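Local coordinates for protein ethylbenzene dehydrogenase alpha-subunit (Aromatoleum aromaticum, PDB 2IVF) that carries molybdenum held between two pterin dinucleotide ligands, with an iron–sulfur cluster nearby, as the alpha-subunit of an enzyme of the molybdopterin oxidoreductase family, at residues 217-222 against 952-957; 223-228 against 479-484. All coordinates share one frame; numbering follows the deposited sequence.

Overall arrangement
Contacts 1 and 2 lie deep in the chain, their centres about 11 Å apart, on the two successive helices 217-221 and 226-232. D223, just past the first helix, binds molybdenum in contact 2, while I221, near the end of that helix, packs on MD1 in contact 1. The two contacts touch directly. The amide nitrogen ND2 of N218 probably donates a hydrogen bond to O of D223, 2.9 Å away, and SD of M957 packs against OH of Y483 at 3.3 Å. Segments 952-957 and 479-484, far apart in sequence, thus meet beside the short 217-228 region that passes the metal, MD1 and MGD.

Contact 1 (217-222 against 952-957); sequences INVDIG and FRYYFM. With MD1 (phosphoric acid 4-(2-amino-4-oxo-3,4,5,6,-tetrahydro-pteridin-6-yl)-2-hydroxy-3,4-dimercapto-but-3-en-yl ester guanylate ester), chain N.
N218 and M957 make the closest approach, and it is packing, not hydrogen bonding: OD1 of N218 lies 3.3 Å from SD of M957. Behind this pair, CB of N218 is 3.6 Å from CB of M957. The amide end of N218 serves two neighbours at once, because its ND2 is hydrogen-bonded to the backbone O of D223 while OD1 stays beside the thioether. A polarisable sulfur suits this mixed surface. M957 itself bends at its last torsion (chi3 -53°), and its CG sits over the centre of the F956 ring, 3.5 Å above the plane.

The remaining side-chain contacts are apolar. CG2 of I217 meets CE1 of F956 at 3.8 Å, the two side chains crossing at a slant. F956 reaches it because its CG is anti to the backbone N (chi1 178°), which carries the ring toward the helix. V219 offers CG2 to CE1 of Y954 more loosely, at 4.4 Å, and the same methyl packs on the backbone carbonyl carbon of M957 at 4.2 Å. Branched aliphatic residues fit well here, presenting methyls to the rings.

Another part of the helix faces MD1: CB of I221 is 3.7 Å from C13 of MD1, and CD1 of I221 is 3.8 Å from S12 of MD1.

Polar linkage is indirect. OD2 of D216, just ahead of the helix, is hydrogen-bonded to both OH of Y954 and the backbone N of M957. No hydrogen bond crosses between the segments themselves, so they meet through van der Waals packing, and the D216 carboxylate adds a polar link between the 952-957 loop and a helix that lies against MD1.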
ATOM      1  N   ILE A 217       5.079  -9.730  20.481  1.00 24.63           N
ATOM      2  CA  ILE A 217       4.571  -9.266  19.203  1.00 24.95           C
ATOM      3  C   ILE A 217       5.665  -9.319  18.137  1.00 24.91           C
ATOM      4  O   ILE A 217       5.473  -9.857  17.073  1.00 23.54           O
ATOM      5  CB  ILE A 217       3.962  -7.840  19.315  1.00 25.07           C
ATOM      6  CG1 ILE A 217       3.702  -7.215  17.927  1.00 25.35           C
ATOM      7  CG2 ILE A 217       4.860  -6.897  20.122  1.00 27.49           C
ATOM      8  CD1 ILE A 217       2.624  -7.929  17.127  1.00 24.33           C
ATOM      9  N   ASN A 218       6.835  -8.759  18.425  1.00 25.48           N
ATOM     10  CA  ASN A 218       7.859  -8.638  17.382  1.00 26.88           C
ATOM     11  C   ASN A 218       8.472  -9.932  16.927  1.00 25.39           C
ATOM     12  O   ASN A 218       8.754 -10.109  15.745  1.00 25.02           O
ATOM     13  CB  ASN A 218       8.943  -7.669  17.821  1.00 28.27           C
ATOM     14  CG  ASN A 218       8.637  -6.319  17.374  1.00 36.40           C
ATOM     15  OD1 ASN A 218       7.809  -5.624  17.968  1.00 45.10           O
ATOM     16  ND2 ASN A 218       9.204  -5.951  16.229  1.00 43.84           N
ATOM     17  N   VAL A 219       8.682 -10.823  17.869  1.00 25.96           N
ATOM     18  CA  VAL A 219       9.204 -12.148  17.563  1.00 25.10           C
ATOM     19  C   VAL A 219       8.112 -12.925  16.770  1.00 25.69           C
ATOM     20  O   VAL A 219       8.425 -13.729  15.870  1.00 24.74           O
ATOM     21  CB  VAL A 219       9.615 -12.822  18.840  1.00 26.01           C
ATOM     22  CG1 VAL A 219      10.217 -14.235  18.597  1.00 24.89           C
ATOM     23  CG2 VAL A 219      10.638 -11.892  19.592  1.00 21.87           C
ATOM     24  N   ASP A 220       6.846 -12.652  17.100  1.00 24.62           N
ATOM     25  CA  ASP A 220       5.732 -13.386  16.511  1.00 24.97           C
ATOM     26  C   ASP A 220       5.532 -12.980  15.039  1.00 24.42           C
ATOM     27  O   ASP A 220       5.296 -13.833  14.172  1.00 25.64           O
ATOM     28  CB  ASP A 220       4.460 -13.185  17.341  1.00 24.78           C
ATOM     29  CG  ASP A 220       3.331 -14.103  16.898  1.00 25.04           C
ATOM     30  OD1 ASP A 220       3.467 -15.363  17.014  1.00 22.63           O
ATOM     31  OD2 ASP A 220       2.308 -13.560  16.433  1.00 24.98           O
ATOM     32  N   ILE A 221       5.666 -11.692  14.763  1.00 23.84           N
ATOM     33  CA  ILE A 221       5.507 -11.197  13.382  1.00 24.48           C
ATOM     34  C   ILE A 221       6.733 -11.481  12.541  1.00 24.72           C
ATOM     35  O   ILE A 221       6.613 -11.839  11.374  1.00 24.86           O
ATOM     36  CB  ILE A 221       5.115  -9.735  13.340  1.00 24.22           C
ATOM     37  CG1 ILE A 221       6.147  -8.829  14.049  1.00 25.16           C
ATOM     38  CG2 ILE A 221       3.718  -9.551  13.961  1.00 24.16           C
ATOM     39  CD1 ILE A 221       5.685  -7.384  14.310  1.00 25.93           C
ATOM     40  N   GLY A 222       7.906 -11.395  13.150  1.00 23.60           N
ATOM     41  CA  GLY A 222       9.152 -11.582  12.429  1.00 24.74           C
ATOM     42  C   GLY A 222       9.832 -10.314  12.010  1.00 25.18           C
ATOM     43  O   GLY A 222      10.367 -10.267  10.894  1.00 26.10           O
ATOM     44  N   PHE A 952      23.527 -13.105  23.469  1.00 23.83           N
ATOM     45  CA  PHE A 952      22.510 -14.135  23.258  1.00 23.89           C
ATOM     46  C   PHE A 952      21.531 -14.064  24.416  1.00 24.33           C
ATOM     47  O   PHE A 952      21.818 -14.543  25.519  1.00 25.40           O
ATOM     48  CB  PHE A 952      23.154 -15.516  23.155  1.00 24.80           C
ATOM     49  CG  PHE A 952      24.067 -15.701  21.939  1.00 24.41           C
ATOM     50  CD1 PHE A 952      24.148 -14.766  20.926  1.00 23.34           C
ATOM     51  CD2 PHE A 952      24.819 -16.861  21.823  1.00 26.00           C
ATOM     52  CE1 PHE A 952      24.989 -14.967  19.839  1.00 24.94           C
ATOM     53  CE2 PHE A 952      25.674 -17.067  20.745  1.00 25.10           C
ATOM     54  CZ  PHE A 952      25.756 -16.131  19.758  1.00 23.67           C
ATOM     55  N   ARG A 953      20.379 -13.451  24.180  1.00 24.90           N
ATOM     56  CA  ARG A 953      19.426 -13.152  25.269  1.00 24.62           C
ATOM     57  C   ARG A 953      18.064 -12.760  24.753  1.00 25.39           C
ATOM     58  O   ARG A 953      17.890 -12.466  23.573  1.00 25.65           O
ATOM     59  CB  ARG A 953      19.939 -12.037  26.164  1.00 24.67           C
ATOM     60  CG  ARG A 953      20.101 -10.705  25.469  1.00 24.06           C
ATOM     61  CD  ARG A 953      21.167  -9.799  26.160  1.00 24.79           C
ATOM     62  NE  ARG A 953      21.778  -8.825  25.218  1.00 23.57           N
ATOM     63  CZ  ARG A 953      22.829  -8.059  25.518  1.00 23.42           C
ATOM     64  NH1 ARG A 953      23.390  -8.147  26.703  1.00 27.96           N
ATOM     65  NH2 ARG A 953      23.327  -7.212  24.631  1.00 27.32           N
ATOM     66  N   TYR A 954      17.091 -12.768  25.650  1.00 25.42           N
ATOM     67  CA  TYR A 954      15.760 -12.341  25.319  1.00 25.39           C
ATOM     68  C   TYR A 954      15.287 -11.273  26.287  1.00 26.31           C
ATOM     69  O   TYR A 954      15.382 -11.418  27.516  1.00 25.37           O
ATOM     70  CB  TYR A 954      14.763 -13.523  25.324  1.00 25.71           C
ATOM     71  CG  TYR A 954      13.329 -13.047  25.171  1.00 25.33           C
ATOM     72  CD1 TYR A 954      12.902 -12.454  23.986  1.00 28.17           C
ATOM     73  CD2 TYR A 954      12.425 -13.096  26.228  1.00 26.28           C
ATOM     74  CE1 TYR A 954      11.585 -11.969  23.838  1.00 26.54           C
ATOM     75  CE2 TYR A 954      11.106 -12.634  26.074  1.00 23.18           C
ATOM     76  CZ  TYR A 954      10.705 -12.057  24.900  1.00 27.84           C
ATOM     77  OH  TYR A 954       9.417 -11.569  24.740  1.00 24.83           O
ATOM     78  N   TYR A 955      14.766 -10.201  25.715  1.00 27.79           N
ATOM     79  CA  TYR A 955      13.888  -9.291  26.431  1.00 28.84           C
ATOM     80  C   TYR A 955      12.933  -8.806  25.342  1.00 29.69           C
ATOM     81  O   TYR A 955      13.098  -9.177  24.180  1.00 29.96           O
ATOM     82  CB  TYR A 955      14.664  -8.161  27.095  1.00 28.49           C
ATOM     83  CG  TYR A 955      15.528  -7.347  26.144  1.00 28.60           C
ATOM     84  CD1 TYR A 955      14.983  -6.288  25.429  1.00 27.80           C
ATOM     85  CD2 TYR A 955      16.898  -7.600  25.989  1.00 26.00           C
ATOM     86  CE1 TYR A 955      15.757  -5.515  24.564  1.00 28.65           C
ATOM     87  CE2 TYR A 955      17.679  -6.813  25.090  1.00 27.69           C
ATOM     88  CZ  TYR A 955      17.104  -5.770  24.403  1.00 27.35           C
ATOM     89  OH  TYR A 955      17.838  -4.960  23.511  1.00 25.29           O
ATOM     90  N   PHE A 956      11.947  -8.003  25.724  1.00 30.38           N
ATOM     91  CA  PHE A 956      10.791  -7.725  24.884  1.00 30.63           C
ATOM     92  C   PHE A 956      11.232  -7.259  23.489  1.00 30.83           C
ATOM     93  O   PHE A 956      12.080  -6.367  23.362  1.00 31.30           O
ATOM     94  CB  PHE A 956       9.907  -6.693  25.577  1.00 31.47           C
ATOM     95  CG  PHE A 956       8.682  -6.273  24.783  1.00 31.91           C
ATOM     96  CD1 PHE A 956       7.869  -7.205  24.157  1.00 34.04           C
ATOM     97  CD2 PHE A 956       8.322  -4.935  24.732  1.00 31.34           C
ATOM     98  CE1 PHE A 956       6.731  -6.802  23.448  1.00 33.69           C
ATOM     99  CE2 PHE A 956       7.183  -4.529  24.017  1.00 33.66           C
ATOM    100  CZ  PHE A 956       6.399  -5.473  23.379  1.00 34.07           C
ATOM    101  N   MET A 957      10.645  -7.905  22.472  1.00 30.22           N
ATOM    102  CA  MET A 957      10.905  -7.698  21.050  1.00 30.75           C
ATOM    103  C   MET A 957      12.276  -8.125  20.538  1.00 30.06           C
ATOM    104  O   MET A 957      12.559  -8.008  19.327  1.00 29.77           O
ATOM    105  CB  MET A 957      10.642  -6.238  20.680  1.00 30.96           C
ATOM    106  CG  MET A 957       9.262  -5.778  21.078  1.00 31.54           C
ATOM    107  SD  MET A 957       8.955  -4.079  20.601  1.00 36.63           S
ATOM    108  CE  MET A 957      10.404  -3.377  21.353  1.00 37.64           C
TER
HETATM  109  PB  MD1 N1987      -1.471  -8.694  12.023  1.00 16.59           P
HETATM  110  O3B MD1 N1987      -2.266  -7.963  10.868  1.00 15.03           O
HETATM  111  O1B MD1 N1987      -1.139  -7.666  13.043  1.00 15.52           O
HETATM  112  O2B MD1 N1987      -2.051 -10.009  12.375  1.00 15.68           O
HETATM  113  O3A MD1 N1987      -0.117  -9.051  11.277  1.00 16.15           O
HETATM  114  C10 MD1 N1987       1.022  -8.164  11.253  1.00 17.02           C
HETATM  115  C11 MD1 N1987       1.989  -8.834  10.291  1.00 17.07           C
HETATM  116  O11 MD1 N1987       1.445  -8.504   8.967  1.00 18.30           O
HETATM  117  C12 MD1 N1987       3.357  -8.219  10.410  1.00 17.74           C
HETATM  118  S12 MD1 N1987       3.607  -6.712  11.181  1.00 18.07           S
HETATM  119  C13 MD1 N1987       4.456  -8.812   9.840  1.00 16.61           C
HETATM  120  S13 MD1 N1987       5.994  -8.120   9.909  1.00 15.35           S
HETATM  121  C14 MD1 N1987       4.387 -10.117   9.144  1.00 17.48           C
HETATM  122  N15 MD1 N1987       4.752 -10.178   7.770  1.00 15.70           N
HETATM  123  C16 MD1 N1987       4.588 -11.325   7.038  1.00 15.37           C
HETATM  124  C15 MD1 N1987       5.082 -11.331   5.747  1.00 17.69           C
HETATM  125  O14 MD1 N1987       5.671 -10.328   5.262  1.00 14.42           O
HETATM  126  N17 MD1 N1987       4.819 -12.461   5.042  1.00 16.59           N
HETATM  127  C17 MD1 N1987       4.168 -13.554   5.614  1.00 16.80           C
HETATM  128  N16 MD1 N1987       3.991 -14.614   4.838  1.00 15.57           N
HETATM  129  N18 MD1 N1987       3.745 -13.529   6.889  1.00 14.92           N
HETATM  130  C20 MD1 N1987       3.955 -12.438   7.595  1.00 16.65           C
HETATM  131  N8  MD1 N1987       3.575 -12.425   8.899  1.00 14.77           N
HETATM  132  C7  MD1 N1987       3.668 -11.286   9.772  1.00 16.37           C
HETATM  133  PA  MD1 N1987      -3.792  -8.041  10.361  1.00 15.83           P
HETATM  134  O1A MD1 N1987      -4.036  -6.735   9.677  1.00 15.08           O
HETATM  135  O2A MD1 N1987      -3.935  -9.269   9.547  1.00 17.48           O
HETATM  136  O5' MD1 N1987      -4.691  -8.168  11.652  1.00 17.74           O
HETATM  137  C5' MD1 N1987      -4.799  -7.004  12.463  1.00 16.74           C
HETATM  138  C4' MD1 N1987      -6.218  -6.728  12.746  1.00 14.91           C
HETATM  139  O4' MD1 N1987      -6.188  -5.468  13.407  1.00 17.51           O
HETATM  140  C1' MD1 N1987      -7.441  -4.867  13.079  1.00 16.62           C
HETATM  141  N9  MD1 N1987      -7.491  -3.414  13.294  1.00 17.49           N
HETATM  142  C4  MD1 N1987      -8.128  -2.856  14.314  1.00 17.93           C
HETATM  143  N3  MD1 N1987      -8.805  -3.437  15.332  1.00 16.65           N
HETATM  144  C2  MD1 N1987      -9.368  -2.684  16.277  1.00 16.66           C
HETATM  145  N2  MD1 N1987     -10.037  -3.259  17.312  1.00 16.03           N
HETATM  146  N1  MD1 N1987      -9.311  -1.312  16.135  1.00 18.55           N
HETATM  147  C6  MD1 N1987      -8.644  -0.658  15.127  1.00 15.70           C
HETATM  148  O6  MD1 N1987      -8.595   0.572  15.135  1.00 16.51           O
HETATM  149  C5  MD1 N1987      -8.010  -1.463  14.169  1.00 17.73           C
HETATM  150  N7  MD1 N1987      -7.312  -1.230  13.063  1.00 15.71           N
HETATM  151  C8  MD1 N1987      -6.995  -2.422  12.550  1.00 16.68           C
HETATM  152  C2' MD1 N1987      -7.635  -5.166  11.595  1.00 17.27           C
HETATM  153  O2' MD1 N1987      -9.020  -5.137  11.173  1.00 18.21           O
HETATM  154  C3' MD1 N1987      -6.964  -6.537  11.420  1.00 16.04           C
HETATM  155  O3' MD1 N1987      -7.935  -7.601  11.245  1.00 15.84           O

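Contact 2 (223-228 against 479-484); sequences DTYMGA and FAWAYS. With MO (molybdenum atom), chain L; MGD (2-amino-5,6-dimercapto-7-methyl-3,7,8a,9-tetrahydro-8-oxa-1,3,9,10-tetraaza-anthracen-4-one guanosine dinucleotide), chain M.
F479 lies flat on Y225 in an offset stack, the ring centroids 3.8 Å apart and the planes only 8° from parallel. The backbone sets CB of F479 3.3 Å from OH of Y225, and a chi1 of 39°, with CG between the backbone N and the carbonyl carbon, swings the ring back over the tyrosine. At its far end CZ of F479 meets the CB of A228 at 3.8 Å; a small methyl suits this place at the ring edge.

A480 contributes its backbone. Its N donates to water 2, 3.0 Å away, and that water donates in turn to OH of Y225. The same hydroxyl is hydrogen-bonded to the carbonyl O of I444, so the polar end of a buried tyrosine has two partners.

W481 completes the aromatic cluster. Y225 points its edge at the indole face in a T-shaped pair, the planes at 90° and the centroid of the five-membered ring 5.4 Å from that of Y225. In the indole plane NE1 donates to water 1, which donates to O of D223 at 2.7 Å. CH2 of W481 also rests against CB of D223, 4.0 Å away. This aspartate binds molybdenum through OD2 at 2.0 Å, and its OD1 forms a salt bridge with K450. W481 is thus a second-shell neighbour of a metal ligand, and Y483 lies over its other face.

Y225 occupies the N-cap position of helix 226-232. Helix 454-467 borders the cluster, its F462 touching A228 and F479 and its E458 touching Y225, while I444 belongs to strand 440-444, an outermost strand, within this chain, of a parallel sheet.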
ATOM      1  N   ASP A 223       9.772  -9.292  12.878  1.00 25.60           N
ATOM      2  CA  ASP A 223      10.456  -8.006  12.711  1.00 25.68           C
ATOM      3  C   ASP A 223      11.540  -7.824  13.743  1.00 26.41           C
ATOM      4  O   ASP A 223      11.303  -7.350  14.847  1.00 27.68           O
ATOM      5  CB  ASP A 223       9.505  -6.850  12.868  1.00 25.85           C
ATOM      6  CG  ASP A 223       8.495  -6.801  11.763  1.00 24.38           C
ATOM      7  OD1 ASP A 223       8.781  -7.392  10.721  1.00 24.32           O
ATOM      8  OD2 ASP A 223       7.423  -6.197  11.958  1.00 25.62           O
ATOM      9  N   THR A 224      12.721  -8.224  13.359  1.00 26.81           N
ATOM     10  CA  THR A 224      13.864  -8.253  14.230  1.00 27.60           C
ATOM     11  C   THR A 224      15.114  -8.204  13.366  1.00 27.24           C
ATOM     12  O   THR A 224      15.040  -8.449  12.173  1.00 29.66           O
ATOM     13  CB  THR A 224      13.906  -9.525  15.009  1.00 28.13           C
ATOM     14  OG1 THR A 224      14.915  -9.381  15.992  1.00 30.24           O
ATOM     15  CG2 THR A 224      14.275 -10.648  14.084  1.00 26.66           C
ATOM     16  N   TYR A 225      16.249  -7.858  13.950  1.00 26.59           N
ATOM     17  CA  TYR A 225      17.521  -7.929  13.217  1.00 25.98           C
ATOM     18  C   TYR A 225      18.484  -8.663  14.089  1.00 25.12           C
ATOM     19  O   TYR A 225      19.271  -8.083  14.848  1.00 25.58           O
ATOM     20  CB  TYR A 225      18.011  -6.545  12.878  1.00 25.66           C
ATOM     21  CG  TYR A 225      17.083  -5.763  11.985  1.00 26.02           C
ATOM     22  CD1 TYR A 225      16.994  -6.031  10.621  1.00 26.38           C
ATOM     23  CD2 TYR A 225      16.338  -4.720  12.491  1.00 21.97           C
ATOM     24  CE1 TYR A 225      16.173  -5.280   9.807  1.00 26.56           C
ATOM     25  CE2 TYR A 225      15.513  -3.965  11.683  1.00 25.20           C
ATOM     26  CZ  TYR A 225      15.403  -4.260  10.351  1.00 24.22           C
ATOM     27  OH  TYR A 225      14.574  -3.481   9.563  1.00 26.34           O
ATOM     28  N   MET A 226      18.379  -9.970  14.027  1.00 25.06           N
ATOM     29  CA  MET A 226      19.145 -10.824  14.961  1.00 23.68           C
ATOM     30  C   MET A 226      20.637 -10.766  14.688  1.00 23.18           C
ATOM     31  O   MET A 226      21.453 -10.980  15.587  1.00 22.35           O
ATOM     32  CB  MET A 226      18.609 -12.240  14.928  1.00 23.62           C
ATOM     33  CG  MET A 226      17.216 -12.339  15.567  1.00 24.01           C
ATOM     34  SD  MET A 226      17.344 -12.070  17.338  1.00 26.31           S
ATOM     35  CE  MET A 226      17.933 -13.673  17.900  1.00 27.89           C
ATOM     36  N   GLY A 227      21.003 -10.438  13.448  1.00 22.99           N
ATOM     37  CA  GLY A 227      22.387 -10.288  13.077  1.00 22.60           C
ATOM     38  C   GLY A 227      22.980  -9.013  13.666  1.00 21.85           C
ATOM     39  O   GLY A 227      24.132  -8.962  14.074  1.00 20.43           O
ATOM     40  N   ALA A 228      22.176  -7.973  13.699  1.00 21.97           N
ATOM     41  CA  ALA A 228      22.567  -6.765  14.394  1.00 23.24           C
ATOM     42  C   ALA A 228      22.673  -7.090  15.883  1.00 23.32           C
ATOM     43  O   ALA A 228      23.644  -6.738  16.561  1.00 23.64           O
ATOM     44  CB  ALA A 228      21.509  -5.655  14.147  1.00 21.03           C
ATOM     45  N   PHE A 479      18.551   0.512   9.077  1.00 22.50           N
ATOM     46  CA  PHE A 479      17.145   0.295   9.269  1.00 22.89           C
ATOM     47  C   PHE A 479      16.598   1.422  10.152  1.00 23.77           C
ATOM     48  O   PHE A 479      17.335   2.335  10.519  1.00 25.08           O
ATOM     49  CB  PHE A 479      16.818  -1.106   9.826  1.00 23.02           C
ATOM     50  CG  PHE A 479      17.786  -1.622  10.872  1.00 21.51           C
ATOM     51  CD1 PHE A 479      17.856  -1.073  12.148  1.00 21.72           C
ATOM     52  CD2 PHE A 479      18.583  -2.725  10.589  1.00 24.85           C
ATOM     53  CE1 PHE A 479      18.721  -1.600  13.090  1.00 23.41           C
ATOM     54  CE2 PHE A 479      19.437  -3.254  11.531  1.00 22.74           C
ATOM     55  CZ  PHE A 479      19.522  -2.686  12.772  1.00 23.78           C
ATOM     56  N   ALA A 480      15.309   1.364  10.489  1.00 24.50           N
ATOM     57  CA  ALA A 480      14.671   2.379  11.294  1.00 24.17           C
ATOM     58  C   ALA A 480      13.959   1.713  12.462  1.00 24.45           C
ATOM     59  O   ALA A 480      12.744   1.606  12.472  1.00 24.94           O
ATOM     60  CB  ALA A 480      13.698   3.147  10.465  1.00 24.24           C
ATOM     61  N   TRP A 481      14.723   1.313  13.468  1.00 25.30           N
ATOM     62  CA  TRP A 481      14.189   0.502  14.546  1.00 26.29           C
ATOM     63  C   TRP A 481      14.469   1.128  15.905  1.00 26.54           C
ATOM     64  O   TRP A 481      14.477   0.453  16.902  1.00 25.92           O
ATOM     65  CB  TRP A 481      14.845  -0.864  14.414  1.00 28.79           C
ATOM     66  CG  TRP A 481      14.080  -2.001  14.932  1.00 30.78           C
ATOM     67  CD1 TRP A 481      14.558  -3.020  15.700  1.00 34.73           C
ATOM     68  CD2 TRP A 481      12.702  -2.284  14.706  1.00 33.69           C
ATOM     69  NE1 TRP A 481      13.557  -3.916  15.976  1.00 35.92           N
ATOM     70  CE2 TRP A 481      12.407  -3.481  15.375  1.00 34.63           C
ATOM     71  CE3 TRP A 481      11.689  -1.645  14.004  1.00 33.70           C
ATOM     72  CZ2 TRP A 481      11.159  -4.027  15.373  1.00 34.14           C
ATOM     73  CZ3 TRP A 481      10.440  -2.209  13.992  1.00 33.23           C
ATOM     74  CH2 TRP A 481      10.184  -3.383  14.669  1.00 35.14           C
ATOM     75  N   ALA A 482      14.790   2.412  15.922  1.00 26.24           N
ATOM     76  CA  ALA A 482      14.873   3.193  17.149  1.00 26.67           C
ATOM     77  C   ALA A 482      13.533   3.909  17.315  1.00 28.24           C
ATOM     78  O   ALA A 482      13.063   4.574  16.408  1.00 27.05           O
ATOM     79  CB  ALA A 482      16.001   4.190  17.059  1.00 25.43           C
ATOM     80  N   TYR A 483      12.902   3.767  18.472  1.00 28.08           N
ATOM     81  CA  TYR A 483      11.671   4.506  18.716  1.00 30.42           C
ATOM     82  C   TYR A 483      11.365   4.585  20.196  1.00 30.55           C
ATOM     83  O   TYR A 483      11.884   3.779  20.958  1.00 28.58           O
ATOM     84  CB  TYR A 483      10.501   3.839  17.999  1.00 32.74           C
ATOM     85  CG  TYR A 483      10.368   2.333  18.181  1.00 34.88           C
ATOM     86  CD1 TYR A 483       9.661   1.778  19.257  1.00 37.39           C
ATOM     87  CD2 TYR A 483      10.911   1.459  17.229  1.00 35.88           C
ATOM     88  CE1 TYR A 483       9.535   0.363  19.393  1.00 36.62           C
ATOM     89  CE2 TYR A 483      10.790   0.072  17.344  1.00 36.98           C
ATOM     90  CZ  TYR A 483      10.119  -0.479  18.425  1.00 37.59           C
ATOM     91  OH  TYR A 483      10.043  -1.854  18.445  1.00 39.10           O
ATOM     92  N   SER A 484      10.539   5.552  20.581  1.00 30.81           N
ATOM     93  CA  SER A 484      10.077   5.636  21.947  1.00 31.39           C
ATOM     94  C   SER A 484       8.742   4.977  21.990  1.00 30.71           C
ATOM     95  O   SER A 484       7.826   5.413  21.301  1.00 31.80           O
ATOM     96  CB  SER A 484       9.845   7.065  22.361  1.00 31.61           C
ATOM     97  OG  SER A 484       9.416   7.084  23.710  1.00 35.21           O
TER
HETATM   98 MO    MO L1985       5.841  -5.894  10.703  1.00 19.26          MO
HETATM   99  PB  MGD M1986       9.158  -6.647   2.907  1.00 13.50           P
HETATM  100  O1B MGD M1986       7.880  -6.076   2.401  1.00 13.53           O
HETATM  101  O2B MGD M1986       9.064  -8.021   3.466  1.00 16.27           O
HETATM  102  O3B MGD M1986       9.922  -5.780   3.980  1.00 15.54           O
HETATM  103  O3A MGD M1986       8.402  -3.881   4.739  1.00 13.42           O
HETATM  104  PA  MGD M1986       9.901  -4.183   4.284  1.00 14.85           P
HETATM  105  O1A MGD M1986      10.128  -3.358   3.094  1.00 13.45           O
HETATM  106  O2A MGD M1986      10.805  -4.030   5.410  1.00 13.70           O
HETATM  107  O5' MGD M1986      10.248  -6.670   1.725  1.00 15.42           O
HETATM  108  C5' MGD M1986       9.907  -7.282   0.472  1.00 10.50           C
HETATM  109  C4' MGD M1986      11.163  -7.476  -0.373  1.00 12.02           C
HETATM  110  O4' MGD M1986      11.998  -8.463   0.217  1.00 14.93           O
HETATM  111  C3' MGD M1986      10.640  -8.147  -1.621  1.00 12.42           C
HETATM  112  O3' MGD M1986      10.375  -7.118  -2.566  1.00 13.73           O
HETATM  113  C2' MGD M1986      11.814  -9.040  -2.044  1.00 15.07           C
HETATM  114  O2' MGD M1986      12.368  -8.560  -3.283  1.00 17.21           O
HETATM  115  C1' MGD M1986      12.813  -8.897  -0.883  1.00 14.09           C
HETATM  116  N9  MGD M1986      13.393 -10.226  -0.576  1.00 13.82           N
HETATM  117  C8  MGD M1986      12.753 -11.369  -0.285  1.00 15.66           C
HETATM  118  N7  MGD M1986      13.627 -12.347  -0.021  1.00 15.10           N
HETATM  119  C5  MGD M1986      14.859 -11.789  -0.135  1.00 16.12           C
HETATM  120  C6  MGD M1986      16.170 -12.232  -0.026  1.00 15.83           C
HETATM  121  O6  MGD M1986      16.507 -13.396   0.224  1.00 15.84           O
HETATM  122  N1  MGD M1986      17.187 -11.294  -0.223  1.00 16.39           N
HETATM  123  C2  MGD M1986      16.979  -9.946  -0.552  1.00 15.83           C
HETATM  124  N2  MGD M1986      18.051  -9.103  -0.744  1.00 13.58           N
HETATM  125  N3  MGD M1986      15.706  -9.534  -0.629  1.00 13.40           N
HETATM  126  C4  MGD M1986      14.682 -10.424  -0.455  1.00 14.16           C
HETATM  127  C10 MGD M1986       7.839  -4.512   5.830  1.00 14.53           C
HETATM  128  C11 MGD M1986       7.171  -3.470   6.692  1.00 13.30           C
HETATM  129  O11 MGD M1986       6.246  -2.820   5.921  1.00 13.50           O
HETATM  130  C12 MGD M1986       6.558  -4.008   7.993  1.00 15.42           C
HETATM  131  S12 MGD M1986       7.288  -5.336   8.884  1.00 15.44           S
HETATM  132  C13 MGD M1986       5.411  -3.436   8.485  1.00 14.58           C
HETATM  133  S13 MGD M1986       4.739  -4.026   9.966  1.00 14.84           S
HETATM  134  C14 MGD M1986       4.733  -2.334   7.746  1.00 16.59           C
HETATM  135  N15 MGD M1986       3.602  -2.958   7.001  1.00 14.50           N
HETATM  136  C16 MGD M1986       3.129  -2.408   5.794  1.00 14.22           C
HETATM  137  C17 MGD M1986       2.003  -2.863   5.156  1.00 13.16           C
HETATM  138  O17 MGD M1986       1.338  -3.825   5.609  1.00 15.69           O
HETATM  139  N18 MGD M1986       1.630  -2.237   3.949  1.00 14.02           N
HETATM  140  C19 MGD M1986       2.320  -1.196   3.411  1.00 12.14           C
HETATM  141  N19 MGD M1986       1.877  -0.674   2.250  1.00 14.20           N
HETATM  142  N20 MGD M1986       3.435  -0.804   4.045  1.00 13.91           N
HETATM  143  C21 MGD M1986       3.820  -1.353   5.208  1.00 12.01           C
HETATM  144  N22 MGD M1986       4.974  -0.914   5.849  1.00 14.92           N
HETATM  145  C23 MGD M1986       5.746  -1.749   6.723  1.00 14.40           C
HETATM  146  O   HOH W   1      12.351  -6.387  17.137  1.00 36.98           O
HETATM  147  O   HOH W   2      13.296  -0.776  10.075  1.00 13.86           O